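Side-chain contacts in glycoside hydrolase family protein (Novosphingobium sp. PP1Y, PDB 6Q2F), which probably catalyses the hydrolysis of alpha-L-rhamnosidic bonds, releasing L-rhamnose from rhamnosylated glycosides: residues P50-P55 and L724-R729; E564-V569 and M596-H601; H634-N639 and T771-N776; V734-G739 and G746-E751; A761-N766 and A787-I792. All blocks are in the same frame, centred on the assembly; numbering follows the deposited sequence.

How the contacts relate
Contacts 1 and 2 belong to the barrel of eight parallel strands, contacts 4 and 5 to the mixed alpha/beta sheet that follows it in the chain, and contact 3 joins the two. Contacts 3 and 5 lie closest, with centres about 9 Å apart, and meet where His634 reaches Asp763; contacts 4 and 5 share the sheet built round strand 734-737, their centres about 13 Å apart. Contact 1 lies farthest from contact 4, about 27 Å between centres. Along the chain contact 2 is nested inside contact 1, contact 3 crosses contacts 1 and 5, and contact 4 is nested within contact 3. Helix 620-636 thus binds the sheet directly to the barrel.

Contact 1 (P50-P55 and L724-R729); sequences PSSARP and LLQTGR
The backbone oxygen of Ser52 is gripped by several donors. From across the contact NE2 of Gln726 reaches Ser52 O at 3.3 Å, with an N-H...O angle of 153°; the oxygen lies in the plane of the amide, while the donor is tilted 26° from the carbonyl plane. A water gives Ser52 O a further bond of 2.8 Å, and the guanidinium of Arg674 supplies another. The Gln726 chain runs extended beyond CG (chi2 172°), which carries the amide over to the 3-10 turn of 51-53. NE2 also donates to Asn673 O, its stronger partner. On the other amide branch, a second water joins Gln726 OE1, 2.8 Å away, to Ser52 OG, so both ends of the amide are engaged. The turn leads into strand 56-62; Arg674 opens strand 674-677 and Asn673 comes just before it. Gln726, on helix 712-726, ties that helix to these neighbouring parallel strands, as expected where the first and last strands of a (beta/alpha)8 barrel meet.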
# COMPACT_ATOMS: atom_id res chain seq x y z
N PRO A 50 -26.40 -3.55 7.40
CA PRO A 50 -26.63 -4.33 6.19
C PRO A 50 -25.34 -4.96 5.68
O PRO A 50 -24.24 -4.63 6.12
CB PRO A 50 -27.19 -3.31 5.20
CG PRO A 50 -26.52 -2.01 5.62
CD PRO A 50 -26.27 -2.11 7.12
N SER A 51 -25.50 -5.87 4.71
CA SER A 51 -24.36 -6.58 4.11
C SER A 51 -23.29 -5.62 3.62
O SER A 51 -22.09 -5.87 3.80
CB SER A 51 -24.83 -7.45 2.95
OG SER A 51 -26.08 -8.05 3.26
N SER A 52 -23.69 -4.52 3.00
CA SER A 52 -22.73 -3.57 2.47
C SER A 52 -21.80 -3.01 3.55
O SER A 52 -20.72 -2.52 3.23
CB SER A 52 -23.48 -2.41 1.80
OG SER A 52 -24.30 -1.74 2.74
N ALA A 53 -22.22 -3.04 4.81
CA ALA A 53 -21.39 -2.52 5.88
C ALA A 53 -20.52 -3.59 6.51
O ALA A 53 -19.61 -3.26 7.28
CB ALA A 53 -22.25 -1.85 6.96
N ARG A 54 -20.76 -4.84 6.20
CA ARG A 54 -20.09 -5.90 6.95
C ARG A 54 -18.71 -6.19 6.34
O ARG A 54 -18.55 -6.16 5.12
CB ARG A 54 -20.96 -7.14 6.95
CG ARG A 54 -22.24 -6.89 7.72
CD ARG A 54 -23.20 -8.07 7.77
NE ARG A 54 -24.25 -7.73 8.74
CZ ARG A 54 -24.03 -7.67 10.06
NH1 ARG A 54 -22.82 -7.95 10.54
NH2 ARG A 54 -25.02 -7.32 10.88
N PRO A 55 -17.70 -6.43 7.16
CA PRO A 55 -16.35 -6.57 6.62
C PRO A 55 -16.20 -7.87 5.86
O PRO A 55 -16.96 -8.83 6.04
CB PRO A 55 -15.46 -6.57 7.87
CG PRO A 55 -16.30 -7.25 8.89
CD PRO A 55 -17.72 -6.71 8.61
N LEU A 724 -21.49 3.84 9.36
CA LEU A 724 -21.46 5.30 9.50
C LEU A 724 -20.38 5.91 8.61
O LEU A 724 -20.59 6.97 8.00
CB LEU A 724 -21.24 5.68 10.95
CG LEU A 724 -22.31 5.17 11.95
CD1 LEU A 724 -22.16 5.81 13.35
CD2 LEU A 724 -23.68 5.51 11.43
N LEU A 725 -19.23 5.22 8.49
CA LEU A 725 -18.12 5.73 7.70
C LEU A 725 -18.33 5.53 6.19
O LEU A 725 -17.52 6.00 5.40
CB LEU A 725 -16.82 5.08 8.17
CG LEU A 725 -16.48 5.66 9.58
CD1 LEU A 725 -15.36 4.87 10.25
CD2 LEU A 725 -16.03 7.11 9.43
N GLN A 726 -19.43 4.90 5.79
CA GLN A 726 -19.83 4.93 4.38
C GLN A 726 -20.96 5.91 4.11
O GLN A 726 -21.31 6.14 2.95
CB GLN A 726 -20.28 3.53 3.93
CG GLN A 726 -19.18 2.48 3.98
CD GLN A 726 -19.70 1.07 3.72
OE1 GLN A 726 -20.81 0.88 3.23
NE2 GLN A 726 -18.88 0.07 4.05
N THR A 727 -21.56 6.47 5.15
CA THR A 727 -22.78 7.25 5.02
C THR A 727 -22.48 8.63 4.44
O THR A 727 -21.46 9.23 4.76
CB THR A 727 -23.47 7.39 6.39
OG1 THR A 727 -23.82 6.08 6.86
CG2 THR A 727 -24.72 8.24 6.30
N GLY A 728 -23.37 9.11 3.58
CA GLY A 728 -23.16 10.40 2.92
C GLY A 728 -21.82 10.47 2.21
O GLY A 728 -21.36 9.51 1.58
N ARG A 729 -21.14 11.61 2.35
CA ARG A 729 -19.83 11.80 1.75
C ARG A 729 -18.82 12.22 2.81
O ARG A 729 -19.17 12.87 3.79
CB ARG A 729 -19.84 12.89 0.66
CG ARG A 729 -20.02 14.35 1.22
CD ARG A 729 -19.94 15.37 0.07
NE ARG A 729 -20.09 16.76 0.51
CZ ARG A 729 -19.07 17.54 0.89
NH1 ARG A 729 -17.83 17.07 0.93
NH2 ARG A 729 -19.31 18.79 1.24
O HOH W 1 -18.08 -2.93 4.12
O HOH W 2 -23.28 0.18 4.25

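Contact 2 (E564-V569 and M596-H601); sequences EHYGTV and MAMRSH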
# COMPACT_ATOMS: atom_id res chain seq x y z
N GLU A 564 -3.83 1.27 -19.36
CA GLU A 564 -3.79 0.04 -20.13
C GLU A 564 -3.90 -1.20 -19.24
O GLU A 564 -4.49 -2.20 -19.64
CB GLU A 564 -2.52 -0.03 -20.99
CG GLU A 564 -2.36 1.16 -21.97
CD GLU A 564 -3.65 1.49 -22.72
OE1 GLU A 564 -3.95 0.78 -23.71
OE2 GLU A 564 -4.37 2.43 -22.31
N HIS A 565 -3.38 -1.15 -18.03
CA HIS A 565 -3.60 -2.25 -17.08
C HIS A 565 -4.87 -2.04 -16.27
O HIS A 565 -5.87 -2.74 -16.46
CB HIS A 565 -2.37 -2.45 -16.19
CG HIS A 565 -2.48 -3.64 -15.27
ND1 HIS A 565 -2.51 -3.51 -13.90
CD2 HIS A 565 -2.55 -4.97 -15.53
CE1 HIS A 565 -2.58 -4.71 -13.35
NE2 HIS A 565 -2.60 -5.62 -14.32
N TYR A 566 -4.86 -1.05 -15.37
CA TYR A 566 -5.96 -0.94 -14.41
C TYR A 566 -7.26 -0.47 -15.05
O TYR A 566 -8.34 -0.97 -14.70
CB TYR A 566 -5.53 -0.05 -13.24
CG TYR A 566 -4.45 -0.70 -12.40
CD1 TYR A 566 -4.75 -1.70 -11.48
CD2 TYR A 566 -3.11 -0.34 -12.55
CE1 TYR A 566 -3.76 -2.31 -10.71
CE2 TYR A 566 -2.13 -0.94 -11.78
CZ TYR A 566 -2.46 -1.92 -10.86
OH TYR A 566 -1.48 -2.51 -10.12
N GLY A 567 -7.20 0.42 -16.04
CA GLY A 567 -8.40 0.75 -16.80
C GLY A 567 -8.99 -0.47 -17.52
O GLY A 567 -10.19 -0.74 -17.46
N THR A 568 -8.12 -1.23 -18.20
CA THR A 568 -8.58 -2.42 -18.92
C THR A 568 -9.13 -3.48 -17.96
O THR A 568 -10.16 -4.11 -18.23
CB THR A 568 -7.43 -3.00 -19.73
OG1 THR A 568 -6.83 -1.96 -20.49
CG2 THR A 568 -7.92 -4.09 -20.66
N VAL A 569 -8.48 -3.66 -16.81
CA VAL A 569 -8.95 -4.64 -15.84
C VAL A 569 -10.37 -4.28 -15.41
O VAL A 569 -11.27 -5.13 -15.39
CB VAL A 569 -8.00 -4.71 -14.64
CG1 VAL A 569 -8.68 -5.42 -13.50
CG2 VAL A 569 -6.71 -5.45 -15.02
N MSE A 596 -2.81 6.91 -6.91
CA MSE A 596 -4.22 7.31 -7.05
C MSE A 596 -4.74 6.91 -8.42
O MSE A 596 -5.82 6.35 -8.55
CB MSE A 596 -4.41 8.82 -6.82
CG MSE A 596 -4.26 9.18 -5.35
SE MSE A 596 -4.80 11.03 -5.00
CE MSE A 596 -6.64 10.94 -5.50
N ALA A 597 -3.96 7.20 -9.46
CA ALA A 597 -4.40 6.89 -10.81
C ALA A 597 -4.62 5.39 -10.96
O ALA A 597 -5.60 4.94 -11.56
CB ALA A 597 -3.38 7.41 -11.82
N MSE A 598 -3.73 4.61 -10.37
CA MSE A 598 -3.79 3.15 -10.46
C MSE A 598 -5.09 2.59 -9.87
O MSE A 598 -5.51 1.50 -10.23
CB MSE A 598 -2.59 2.54 -9.77
CG MSE A 598 -1.29 2.73 -10.53
SE MSE A 598 0.22 2.54 -9.32
CE MSE A 598 0.09 0.57 -9.14
N ARG A 599 -5.73 3.36 -8.99
CA ARG A 599 -6.95 2.88 -8.34
C ARG A 599 -8.20 3.63 -8.78
O ARG A 599 -9.30 3.28 -8.36
CB ARG A 599 -6.79 2.96 -6.81
CG ARG A 599 -5.80 1.96 -6.23
CD ARG A 599 -5.63 2.04 -4.68
NE ARG A 599 -4.77 3.16 -4.33
CZ ARG A 599 -4.08 3.25 -3.21
NH1 ARG A 599 -4.14 2.29 -2.30
NH2 ARG A 599 -3.32 4.31 -3.00
N SER A 600 -8.06 4.61 -9.67
CA SER A 600 -9.16 5.51 -10.01
C SER A 600 -10.26 4.82 -10.80
O SER A 600 -11.39 5.30 -10.83
CB SER A 600 -8.60 6.69 -10.81
OG SER A 600 -8.01 6.22 -12.01
N HIS A 601 -9.93 3.72 -11.47
CA HIS A 601 -10.89 2.96 -12.27
C HIS A 601 -11.56 1.84 -11.49
O HIS A 601 -12.55 1.28 -11.97
CB HIS A 601 -10.19 2.35 -13.49
CG HIS A 601 -9.36 3.33 -14.27
ND1 HIS A 601 -9.93 4.33 -15.02
CD2 HIS A 601 -8.02 3.44 -14.43
CE1 HIS A 601 -8.97 5.03 -15.60
NE2 HIS A 601 -7.80 4.51 -15.25
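Helix 543-575 passes close to the loop after strand 579-582, with the CA atoms of Gly567 and His601 5.6 Å apart and those of Tyr566 and selenomethionine Met598 6.1 Å apart. The Tyr566 ring takes the backbone oxygen of Met598 over one face, off centre toward its root, where Met598 O lies 3.3 Å from Tyr566 CG. On the opposite face sits ND1 of His565, above the middle of the ring. With CG beside the backbone N (chi1 -68°), the tyrosine leans out from the helix, and the Met598 side chain slants across one margin of it. Bending at chi3 (74°) swings its methyl to the phenolic end, so that Met598 CE lies 3.6 Å from Tyr566 OH. His601 lays its ring against the helix backbone: the CA of Gly567 stands 3.9 Å from the centroid of the His601 ring, a CH-pi contact over the face. Ser600 OG covers the other face and is itself tied to Ala597 O at 2.8 Å. Tyr566 lies about 10 Å from the bound sodium ion, and the loop begins with its ligands Glu583 and Glu586. The two segments therefore meet through shape, CH-pi contact and dispersion, without direct polar bonds, and the bare Gly567 backbone allows the imidazole to lie close.

Contact 3 (H634-N639 and T771-N776); sequences HLYGQN and TELLAN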
# COMPACT_ATOMS: atom_id res chain seq x y z
N HIS A 634 -13.06 9.33 -2.48
CA HIS A 634 -13.75 10.60 -2.27
C HIS A 634 -13.86 11.37 -3.59
O HIS A 634 -14.93 11.87 -3.94
CB HIS A 634 -13.03 11.45 -1.22
CG HIS A 634 -12.87 10.78 0.11
ND1 HIS A 634 -11.96 11.22 1.05
CD2 HIS A 634 -13.48 9.70 0.66
CE1 HIS A 634 -12.02 10.45 2.12
NE2 HIS A 634 -12.94 9.52 1.92
N LEU A 635 -12.75 11.45 -4.32
CA LEU A 635 -12.73 12.25 -5.54
C LEU A 635 -13.48 11.57 -6.68
O LEU A 635 -14.30 12.22 -7.34
CB LEU A 635 -11.28 12.54 -5.93
CG LEU A 635 -10.77 13.65 -5.01
CD1 LEU A 635 -9.32 13.45 -4.73
CD2 LEU A 635 -10.99 15.01 -5.68
N TYR A 636 -13.27 10.27 -6.90
CA TYR A 636 -13.87 9.63 -8.06
C TYR A 636 -15.22 9.00 -7.76
O TYR A 636 -15.84 8.43 -8.66
CB TYR A 636 -12.90 8.59 -8.67
CG TYR A 636 -11.71 9.27 -9.29
CD1 TYR A 636 -10.62 9.64 -8.51
CD2 TYR A 636 -11.68 9.59 -10.67
CE1 TYR A 636 -9.53 10.29 -9.07
CE2 TYR A 636 -10.59 10.26 -11.23
CZ TYR A 636 -9.52 10.60 -10.44
OH TYR A 636 -8.44 11.25 -10.96
N GLY A 637 -15.70 9.10 -6.52
CA GLY A 637 -17.07 8.75 -6.20
C GLY A 637 -17.33 7.28 -5.91
O GLY A 637 -18.50 6.89 -5.81
N GLN A 638 -16.31 6.48 -5.74
CA GLN A 638 -16.50 5.09 -5.37
C GLN A 638 -17.10 5.00 -3.97
O GLN A 638 -17.90 4.16 -3.71
CB GLN A 638 -15.22 4.30 -5.46
CG GLN A 638 -14.67 4.16 -6.85
CD GLN A 638 -13.65 5.20 -7.17
OE1 GLN A 638 -13.63 6.27 -6.60
NE2 GLN A 638 -12.77 4.88 -8.06
N ASN A 639 -16.66 5.89 -3.10
CA ASN A 639 -17.09 5.99 -1.70
C ASN A 639 -16.55 4.87 -0.80
O ASN A 639 -16.10 5.12 0.27
CB ASN A 639 -18.58 6.21 -1.53
CG ASN A 639 -18.94 6.65 -0.12
OD1 ASN A 639 -18.35 7.52 0.42
ND2 ASN A 639 -19.92 6.03 0.44
N THR A 771 -6.82 18.14 -12.98
CA THR A 771 -7.10 18.64 -14.32
C THR A 771 -8.41 18.14 -14.92
O THR A 771 -8.85 18.69 -15.94
CB THR A 771 -5.97 18.27 -15.28
OG1 THR A 771 -5.84 16.84 -15.35
CG2 THR A 771 -4.65 18.88 -14.82
N GLU A 772 -9.06 17.14 -14.32
CA GLU A 772 -10.26 16.55 -14.90
C GLU A 772 -11.49 16.59 -14.00
O GLU A 772 -12.61 16.54 -14.52
CB GLU A 772 -10.02 15.09 -15.28
CG GLU A 772 -8.83 14.86 -16.22
CD GLU A 772 -9.12 15.27 -17.65
OE1 GLU A 772 -10.32 15.43 -17.99
OE2 GLU A 772 -8.16 15.41 -18.44
N LEU A 773 -11.32 16.65 -12.68
CA LEU A 773 -12.44 16.54 -11.76
C LEU A 773 -12.88 17.89 -11.19
O LEU A 773 -14.08 18.15 -11.08
CB LEU A 773 -12.08 15.62 -10.58
CG LEU A 773 -11.78 14.15 -10.91
CD1 LEU A 773 -11.51 13.35 -9.65
CD2 LEU A 773 -12.92 13.53 -11.74
N LEU A 774 -11.92 18.73 -10.81
CA LEU A 774 -12.21 19.91 -10.01
C LEU A 774 -12.77 21.02 -10.89
O LEU A 774 -12.24 21.30 -11.96
CB LEU A 774 -10.94 20.39 -9.31
CG LEU A 774 -10.34 19.44 -8.29
CD1 LEU A 774 -9.24 20.15 -7.54
CD2 LEU A 774 -11.43 18.99 -7.34
N ALA A 775 -13.85 21.63 -10.41
CA ALA A 775 -14.47 22.76 -11.07
C ALA A 775 -14.77 23.83 -10.04
O ALA A 775 -14.84 23.56 -8.84
CB ALA A 775 -15.76 22.34 -11.79
N ASN A 776 -14.95 25.06 -10.53
CA ASN A 776 -15.28 26.17 -9.64
C ASN A 776 -16.72 26.07 -9.16
O ASN A 776 -17.63 25.75 -9.93
CB ASN A 776 -15.08 27.52 -10.34
CG ASN A 776 -13.64 27.76 -10.78
OD1 ASN A 776 -13.34 27.76 -11.96
ND2 ASN A 776 -12.76 28.00 -9.81
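Leu773 drives a methyl into the face of Tyr636, joining helix 620-636 of the (beta/alpha)8 barrel to helix 767-773 of the neighbouring alpha/beta sheet. The two side chains cross at about a right angle. With its CG beside the backbone N (chi1 -63°), Leu773 carries its methyls to the Tyr636 ring. CD1 of Leu773 sits over the middle of the ring, 3.5 Å from the Tyr636 centroid and only 14° off the normal, a well-centred CH-pi contact; the other branch, CD2, lies toward CE2 of the ring. The phenol is fixed at its far end by a hydrogen bond from its hydroxyl group to the side chain of Asn768, in the same helix as Leu773, which holds the ring in place under the methyl. The Leu773 methyl is shared with Leu635, whose CB approaches Leu773 CD1 to 3.8 Å. Beyond this, Leu635 turns to the sheet, where Ile765 and Tyr789 also pack on it. Leu635 also meets Leu774 more loosely, Leu635 CD2 lying 4.3 Å from Leu774 CD2.

Contact 4 (V734-G739 and G746-E751); sequences VAYFYG and GLYGDE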
# COMPACT_ATOMS: atom_id res chain seq x y z
N VAL A 734 -9.32 20.67 2.36
CA VAL A 734 -8.06 20.89 1.65
C VAL A 734 -7.89 19.80 0.61
O VAL A 734 -8.04 18.61 0.92
CB VAL A 734 -6.86 20.94 2.63
CG1 VAL A 734 -5.56 21.06 1.86
CG2 VAL A 734 -7.02 22.12 3.61
N ALA A 735 -7.62 20.19 -0.63
CA ALA A 735 -7.17 19.26 -1.66
C ALA A 735 -5.66 19.38 -1.72
O ALA A 735 -5.13 20.40 -2.16
CB ALA A 735 -7.82 19.56 -3.01
N TYR A 736 -4.96 18.35 -1.26
CA TYR A 736 -3.50 18.42 -1.15
C TYR A 736 -2.91 17.89 -2.45
O TYR A 736 -2.85 16.67 -2.66
CB TYR A 736 -3.04 17.62 0.06
CG TYR A 736 -1.57 17.70 0.38
CD1 TYR A 736 -0.61 17.23 -0.51
CD2 TYR A 736 -1.12 18.20 1.61
CE1 TYR A 736 0.75 17.29 -0.22
CE2 TYR A 736 0.24 18.26 1.91
CZ TYR A 736 1.17 17.80 0.99
OH TYR A 736 2.52 17.86 1.26
N PHE A 737 -2.46 18.79 -3.31
CA PHE A 737 -1.81 18.39 -4.55
C PHE A 737 -0.36 18.06 -4.26
O PHE A 737 0.38 18.92 -3.77
CB PHE A 737 -1.91 19.51 -5.59
CG PHE A 737 -1.29 19.17 -6.93
CD1 PHE A 737 -1.87 18.23 -7.76
CD2 PHE A 737 -0.14 19.82 -7.36
CE1 PHE A 737 -1.32 17.94 -8.99
CE2 PHE A 737 0.42 19.53 -8.58
CZ PHE A 737 -0.17 18.58 -9.40
N TYR A 738 0.04 16.83 -4.57
CA TYR A 738 1.35 16.32 -4.19
C TYR A 738 2.32 16.25 -5.35
O TYR A 738 3.40 15.67 -5.21
CB TYR A 738 1.23 14.95 -3.51
CG TYR A 738 0.56 13.86 -4.33
CD1 TYR A 738 -0.82 13.71 -4.34
CD2 TYR A 738 1.32 12.95 -5.06
CE1 TYR A 738 -1.42 12.70 -5.05
CE2 TYR A 738 0.72 11.94 -5.79
CZ TYR A 738 -0.65 11.81 -5.78
OH TYR A 738 -1.26 10.80 -6.49
N GLY A 739 1.97 16.83 -6.48
CA GLY A 739 2.93 16.94 -7.56
C GLY A 739 2.79 15.89 -8.64
O GLY A 739 1.81 15.13 -8.72
N GLY A 746 5.58 6.66 -2.11
CA GLY A 746 6.96 7.07 -2.32
C GLY A 746 7.27 8.33 -1.54
O GLY A 746 8.23 8.35 -0.75
N LEU A 747 6.47 9.38 -1.73
CA LEU A 747 6.71 10.63 -1.02
C LEU A 747 6.72 10.41 0.49
O LEU A 747 7.55 10.97 1.20
CB LEU A 747 5.65 11.67 -1.38
CG LEU A 747 5.62 12.31 -2.78
CD1 LEU A 747 4.31 13.10 -2.95
CD2 LEU A 747 6.84 13.23 -2.99
N TYR A 748 5.80 9.59 0.97
CA TYR A 748 5.54 9.45 2.39
C TYR A 748 5.73 8.01 2.86
O TYR A 748 5.13 7.58 3.85
CB TYR A 748 4.13 9.98 2.70
CG TYR A 748 3.93 11.36 2.11
CD1 TYR A 748 4.77 12.41 2.47
CD2 TYR A 748 2.92 11.61 1.18
CE1 TYR A 748 4.62 13.67 1.93
CE2 TYR A 748 2.74 12.89 0.64
CZ TYR A 748 3.60 13.90 1.01
OH TYR A 748 3.45 15.17 0.46
N GLY A 749 6.58 7.26 2.14
CA GLY A 749 6.87 5.88 2.49
C GLY A 749 7.65 5.75 3.78
O GLY A 749 7.50 4.74 4.49
N ASP A 750 8.45 6.75 4.12
CA ASP A 750 9.26 6.75 5.34
C ASP A 750 8.84 7.85 6.30
O ASP A 750 8.65 7.58 7.50
CB ASP A 750 10.74 6.90 4.97
CG ASP A 750 11.24 5.75 4.13
OD1 ASP A 750 11.11 4.58 4.56
OD2 ASP A 750 11.76 6.01 3.04
N GLU A 751 8.70 9.07 5.81
CA GLU A 751 8.29 10.19 6.63
C GLU A 751 6.87 10.58 6.28
O GLU A 751 6.56 10.77 5.09
CB GLU A 751 9.23 11.38 6.40
CG GLU A 751 10.67 11.06 6.80
CD GLU A 751 11.60 12.24 6.63
OE1 GLU A 751 11.25 13.18 5.87
OE2 GLU A 751 12.68 12.23 7.26
O HOH W 3 5.24 16.79 1.22
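Within the beta-alpha-beta unit formed by strand 734-737, helix 744-747 and strand 762-765, Tyr736 on the first strand and Tyr738 two residues on meet Leu747 and Tyr748 at the end of the helix. The two phenols Tyr736 and Tyr748 reach for each other from opposite directions, and their OH atoms stand 3.0 Å apart. Tyr736 points that way because its CG is anti to the backbone N (chi1 -174°). A water bridges the pair, 2.9 Å from Tyr736 OH and in the ring plane of Tyr748 at its edge, hydrogen-bonded to both hydroxyls. Tyr736 OH is also hydrogen-bonded to the backbone N of Gly796, while the Tyr736 ring packs edge-to-face with Tyr764. Tyr748 has CB of its neighbour Leu747 above the centre of one face. The packing half of the contact lies alongside: Leu747 CD1 touches Tyr738 CB at 3.6 Å and the backbone Tyr738 O at 3.5 Å, the two side chains slanting across each other. Tyr738 OH is hydrogen-bonded to Asp594 OD1. The chemistry is thus divided, a methyl packed on the base of one tyrosine and, beside it, a pair of hydroxyls linked by a water, one of them also held by Gly796 N.

Contact 5 (A761-N766 and A787-I792); sequences AYDYIN and ARYKTI
Asp763 and Tyr789 meet over strand 734-737 of a mixed alpha/beta sheet, which lies between strands 762-765 and 788-794 and is parallel to both. The small side chain of Ala735, on that intervening strand, touches both Tyr789 and Ile765, and the side chains bridge over it. The polar interaction is a single, very short hydrogen bond, in which Tyr789 OH donates to Asp763 OD2 at 2.5 Å. OD2 sits at the edge of the phenol, in the ring plane, whereas the carboxylate plane is turned 81° from that ring. With CG beside the backbone N (chi1 -70°), Asp763 presents OD2 to the tyrosine and leaves OD1 to accept from His634 ND1, so both oxygens of this buried carboxylate are used. Such a pair of donors would probably favour the ionised form. The apolar interaction is lighter. Ile765 and Ile792 cross at about a right angle, both touched by Leu774. Ile765 places CG1 between its backbone N and carbonyl carbon (chi1 57°), extending the longer branch toward its partner until Ile765 CD1 comes within 4.1 Å of Ile792 CG1.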
# COMPACT_ATOMS: atom_id res chain seq x y z
N ALA A 761 -9.98 18.40 7.57
CA ALA A 761 -9.69 17.17 6.84
C ALA A 761 -9.16 17.49 5.45
O ALA A 761 -9.33 18.59 4.92
CB ALA A 761 -10.94 16.29 6.73
N TYR A 762 -8.50 16.50 4.85
CA TYR A 762 -7.91 16.71 3.53
C TYR A 762 -7.95 15.42 2.73
O TYR A 762 -8.03 14.31 3.27
CB TYR A 762 -6.46 17.21 3.62
CG TYR A 762 -5.46 16.23 4.21
CD1 TYR A 762 -5.36 16.06 5.59
CD2 TYR A 762 -4.59 15.53 3.39
CE1 TYR A 762 -4.43 15.17 6.14
CE2 TYR A 762 -3.67 14.65 3.92
CZ TYR A 762 -3.59 14.47 5.29
OH TYR A 762 -2.66 13.60 5.81
N ASP A 763 -7.93 15.61 1.41
CA ASP A 763 -7.73 14.57 0.41
C ASP A 763 -6.48 14.90 -0.38
O ASP A 763 -6.15 16.08 -0.58
CB ASP A 763 -8.91 14.50 -0.58
CG ASP A 763 -10.19 13.97 0.04
OD1 ASP A 763 -10.10 13.12 0.94
OD2 ASP A 763 -11.29 14.41 -0.41
N TYR A 764 -5.77 13.87 -0.83
CA TYR A 764 -4.77 14.09 -1.86
C TYR A 764 -5.45 14.20 -3.22
O TYR A 764 -6.45 13.53 -3.48
CB TYR A 764 -3.77 12.94 -1.91
CG TYR A 764 -2.87 12.85 -0.71
CD1 TYR A 764 -1.98 13.88 -0.42
CD2 TYR A 764 -2.88 11.74 0.11
CE1 TYR A 764 -1.13 13.80 0.67
CE2 TYR A 764 -2.03 11.65 1.20
CZ TYR A 764 -1.16 12.68 1.47
OH TYR A 764 -0.33 12.60 2.55
N ILE A 765 -4.90 15.05 -4.08
CA ILE A 765 -5.29 15.11 -5.49
C ILE A 765 -4.03 14.97 -6.33
O ILE A 765 -2.99 15.55 -5.99
CB ILE A 765 -6.04 16.41 -5.86
CG1 ILE A 765 -5.21 17.65 -5.54
CG2 ILE A 765 -7.36 16.51 -5.15
CD1 ILE A 765 -5.79 18.93 -6.17
N ASN A 766 -4.12 14.18 -7.39
CA ASN A 766 -3.03 14.00 -8.33
C ASN A 766 -3.30 14.83 -9.58
O ASN A 766 -4.25 15.63 -9.64
CB ASN A 766 -2.85 12.51 -8.64
CG ASN A 766 -4.03 11.91 -9.39
OD1 ASN A 766 -5.10 12.51 -9.48
ND2 ASN A 766 -3.85 10.69 -9.92
N ALA A 787 -17.33 15.83 -3.45
CA ALA A 787 -16.16 16.36 -2.77
C ALA A 787 -16.06 17.85 -3.06
O ALA A 787 -16.32 18.30 -4.18
CB ALA A 787 -14.90 15.63 -3.24
N ARG A 788 -15.73 18.62 -2.03
CA ARG A 788 -15.82 20.07 -2.09
C ARG A 788 -14.73 20.65 -1.20
O ARG A 788 -14.70 20.37 -0.00
CB ARG A 788 -17.20 20.56 -1.63
CG ARG A 788 -17.27 22.06 -1.32
CD ARG A 788 -18.65 22.46 -0.81
NE ARG A 788 -19.68 22.19 -1.80
CZ ARG A 788 -20.01 23.03 -2.77
NH1 ARG A 788 -19.38 24.21 -2.88
NH2 ARG A 788 -20.95 22.71 -3.64
N TYR A 789 -13.86 21.47 -1.77
CA TYR A 789 -12.71 21.98 -1.06
C TYR A 789 -12.67 23.50 -1.08
O TYR A 789 -13.04 24.14 -2.08
CB TYR A 789 -11.42 21.44 -1.68
CG TYR A 789 -11.46 19.95 -1.90
CD1 TYR A 789 -11.13 19.08 -0.87
CD2 TYR A 789 -11.83 19.41 -3.13
CE1 TYR A 789 -11.15 17.70 -1.05
CE2 TYR A 789 -11.84 18.02 -3.33
CZ TYR A 789 -11.51 17.19 -2.28
OH TYR A 789 -11.54 15.83 -2.45
N LYS A 790 -12.18 24.07 0.03
CA LYS A 790 -11.92 25.50 0.13
C LYS A 790 -10.67 25.91 -0.62
O LYS A 790 -10.57 27.06 -1.05
CB LYS A 790 -11.78 25.93 1.60
CG LYS A 790 -12.87 25.43 2.51
CD LYS A 790 -14.24 25.90 2.08
CE LYS A 790 -14.35 27.42 2.02
NZ LYS A 790 -15.75 27.81 1.66
N THR A 791 -9.71 25.01 -0.78
CA THR A 791 -8.43 25.40 -1.38
C THR A 791 -7.68 24.18 -1.87
O THR A 791 -7.92 23.05 -1.43
CB THR A 791 -7.57 26.16 -0.37
OG1 THR A 791 -6.40 26.64 -1.04
CG2 THR A 791 -7.14 25.22 0.74
N ILE A 792 -6.77 24.43 -2.80
CA ILE A 792 -5.74 23.48 -3.21
C ILE A 792 -4.48 23.86 -2.46
O ILE A 792 -4.14 25.04 -2.37
CB ILE A 792 -5.49 23.53 -4.73
CG1 ILE A 792 -6.66 22.91 -5.50
CG2 ILE A 792 -4.18 22.84 -5.09
CD1 ILE A 792 -6.63 23.18 -7.00